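Local atomic coordinates of teichoic acid biosynthesis protein F (Staphylococcus epidermidis, PDB entry 3L7I), a protein that belongs to the teichoic acid biosynthesis proteins of bacteria and has a region of GT-B-type fold. Residues 567-570 against 571-575. Sequence-based numbering, arbitrary orientation.
Sequences DNLY and KELGD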
ATOM      1  N   ASP A 567      57.768  34.942   9.437  1.00 69.33           N
ATOM      2  CA  ASP A 567      59.086  35.523   9.242  1.00 71.39           C
ATOM      3  C   ASP A 567      59.511  36.442  10.371  1.00 71.43           C
ATOM      4  O   ASP A 567      60.617  36.306  10.899  1.00 72.11           O
ATOM      5  CB  ASP A 567      59.160  36.284   7.932  1.00 73.75           C
ATOM      6  CG  ASP A 567      59.786  35.470   6.845  1.00 75.22           C
ATOM      7  OD1 ASP A 567      60.736  34.688   7.164  1.00 75.30           O
ATOM      8  OD2 ASP A 567      59.334  35.609   5.680  1.00 76.52           O
ATOM      9  N   ASN A 568      58.649  37.392  10.726  1.00 71.02           N
ATOM     10  CA  ASN A 568      59.015  38.333  11.770  1.00 71.42           C
ATOM     11  C   ASN A 568      59.237  37.544  13.037  1.00 69.74           C
ATOM     12  O   ASN A 568      60.279  37.678  13.695  1.00 70.63           O
ATOM     13  CB  ASN A 568      57.946  39.397  12.007  1.00 71.30           C
ATOM     14  CG  ASN A 568      58.461  40.548  12.843  1.00 72.60           C
ATOM     15  OD1 ASN A 568      59.452  41.176  12.480  1.00 74.90           O
ATOM     16  ND2 ASN A 568      57.808  40.822  13.973  1.00 71.42           N
ATOM     17  N   LEU A 569      58.245  36.718  13.360  1.00 67.58           N
ATOM     18  CA  LEU A 569      58.274  35.894  14.545  1.00 66.04           C
ATOM     19  C   LEU A 569      59.567  35.077  14.584  1.00 66.80           C
ATOM     20  O   LEU A 569      60.261  35.032  15.596  1.00 67.03           O
ATOM     21  CB  LEU A 569      57.031  34.993  14.565  1.00 64.07           C
ATOM     22  CG  LEU A 569      55.790  35.523  15.276  1.00 62.95           C
ATOM     23  CD1 LEU A 569      54.743  34.472  15.311  1.00 61.34           C
ATOM     24  CD2 LEU A 569      56.117  35.883  16.698  1.00 62.80           C
ATOM     25  N   TYR A 570      59.891  34.446  13.465  1.00 67.48           N
ATOM     26  CA  TYR A 570      61.096  33.637  13.354  1.00 68.54           C
ATOM     27  C   TYR A 570      62.348  34.464  13.647  1.00 70.60           C
ATOM     28  O   TYR A 570      63.210  34.029  14.391  1.00 71.08           O
ATOM     29  CB  TYR A 570      61.147  33.032  11.950  1.00 69.37           C
ATOM     30  CG  TYR A 570      62.175  31.954  11.696  1.00 70.44           C
ATOM     31  CD1 TYR A 570      62.636  31.102  12.710  1.00 69.89           C
ATOM     32  CD2 TYR A 570      62.657  31.764  10.426  1.00 72.25           C
ATOM     33  CE1 TYR A 570      63.571  30.112  12.433  1.00 71.18           C
ATOM     34  CE2 TYR A 570      63.577  30.796  10.155  1.00 73.50           C
ATOM     35  CZ  TYR A 570      64.029  29.969  11.142  1.00 72.97           C
ATOM     36  OH  TYR A 570      64.944  29.005  10.767  1.00 74.60           O
ATOM     37  N   LYS A 571      62.432  35.659  13.063  1.00 73.13           N
ATOM     38  CA  LYS A 571      63.539  36.593  13.309  1.00 78.74           C
ATOM     39  C   LYS A 571      63.641  37.038  14.776  1.00 80.33           C
ATOM     40  O   LYS A 571      64.738  37.165  15.324  1.00 84.33           O
ATOM     41  CB  LYS A 571      63.392  37.837  12.422  1.00 82.35           C
ATOM     42  CG  LYS A 571      64.047  37.743  11.044  1.00 84.11           C
ATOM     43  CD  LYS A 571      63.789  39.023  10.202  1.00 88.25           C
ATOM     44  CE  LYS A 571      64.907  39.319   9.185  1.00 92.90           C
ATOM     45  NZ  LYS A 571      65.167  38.219   8.200  1.00 90.35           N
ATOM     46  N   GLU A 572      62.486  37.265  15.397  1.00 72.14           N
ATOM     47  CA  GLU A 572      62.403  37.924  16.702  1.00 72.09           C
ATOM     48  C   GLU A 572      62.390  36.968  17.877  1.00 70.68           C
ATOM     49  O   GLU A 572      62.703  37.356  18.995  1.00 71.27           O
ATOM     50  CB  GLU A 572      61.139  38.798  16.781  1.00 71.25           C
ATOM     51  CG  GLU A 572      61.205  40.085  15.981  1.00 73.29           C
ATOM     52  CD  GLU A 572      62.291  41.039  16.475  1.00 75.88           C
ATOM     53  OE1 GLU A 572      62.454  41.164  17.706  1.00 75.84           O
ATOM     54  OE2 GLU A 572      62.976  41.670  15.636  1.00 80.04           O
ATOM     55  N   LEU A 573      62.006  35.727  17.628  1.00 69.07           N
ATOM     56  CA  LEU A 573      61.739  34.802  18.717  1.00 67.68           C
ATOM     57  C   LEU A 573      62.297  33.411  18.446  1.00 67.61           C
ATOM     58  O   LEU A 573      62.310  32.566  19.337  1.00 67.01           O
ATOM     59  CB  LEU A 573      60.223  34.704  18.958  1.00 65.55           C
ATOM     60  CG  LEU A 573      59.525  36.004  19.345  1.00 65.64           C
ATOM     61  CD1 LEU A 573      58.022  35.872  19.324  1.00 63.84           C
ATOM     62  CD2 LEU A 573      59.998  36.445  20.706  1.00 66.49           C
ATOM     63  N   GLY A 574      62.760  33.184  17.223  1.00 80.24           N
ATOM     64  CA  GLY A 574      63.185  31.866  16.790  1.00 78.72           C
ATOM     65  C   GLY A 574      64.305  31.185  17.560  1.00 79.61           C
ATOM     66  O   GLY A 574      64.626  30.025  17.284  1.00 78.53           O
ATOM     67  N   ASP A 575      64.905  31.885  18.515  1.00 70.91           N
ATOM     68  CA  ASP A 575      66.006  31.312  19.278  1.00 72.47           C
ATOM     69  C   ASP A 575      65.578  31.050  20.709  1.00 71.55           C
ATOM     70  O   ASP A 575      66.234  30.310  21.433  1.00 72.55           O
ATOM     71  CB  ASP A 575      67.250  32.216  19.257  1.00 77.26           C
ATOM     72  CG  ASP A 575      67.993  32.192  17.912  1.00 80.49           C
ATOM     73  OD1 ASP A 575      67.956  31.156  17.199  1.00 78.54           O
ATOM     74  OD2 ASP A 575      68.633  33.219  17.578  1.00 85.76           O
TER
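Leu569 and Leu573, one helical turn apart, meet through their methyl ends on the buried side of the helix, CD2 of Leu569 beside CD1 of Leu573, while the isobutyl groups run past each other at a slant. With CG of Leu573 anti to its carbonyl carbon (chi1 -61°), the branch lies beside its own backbone N and leans back over the preceding turn, where CB of Leu573 rests 3.4 Å from Leu569 O. That carbonyl accepts Leu573 N at 2.8 Å and also a weak second bond from Glu572 N. Two residues earlier, Lys571 N reaches Asp567 O (2.9 Å) in the straightest N-H bond of the series. Helix 566-573 is the connection of a beta-alpha-beta unit between parallel strands 539-543 and 577-581, in one of the two parallel-sheet halves expected of a GT-B-type fold. Its leucines face inward, Leu569 against Ile564 and Phe599, Leu573 against Leu677 of helix 670-677. Next along, Gly574 N bonds to Tyr570 O at 3.0 Å, approaching from above the carbonyl plane, 44° out of it. Packing is sparser between Asn568 and Glu572: the amide ND2 of Asn568 comes only to 4.0 Å from Glu572 CG, with amide and carboxylate planes 31° apart. OE1 of Glu572 forms salt bridges with Lys675 and Lys678, a pairing that would favour the ionised carboxylate. On the solvent side Asp567 and Lys571 are exposed; although opposite in charge, they leave OD1 of Asp567 5.8 Å from NZ of Lys571, too far for a salt bridge.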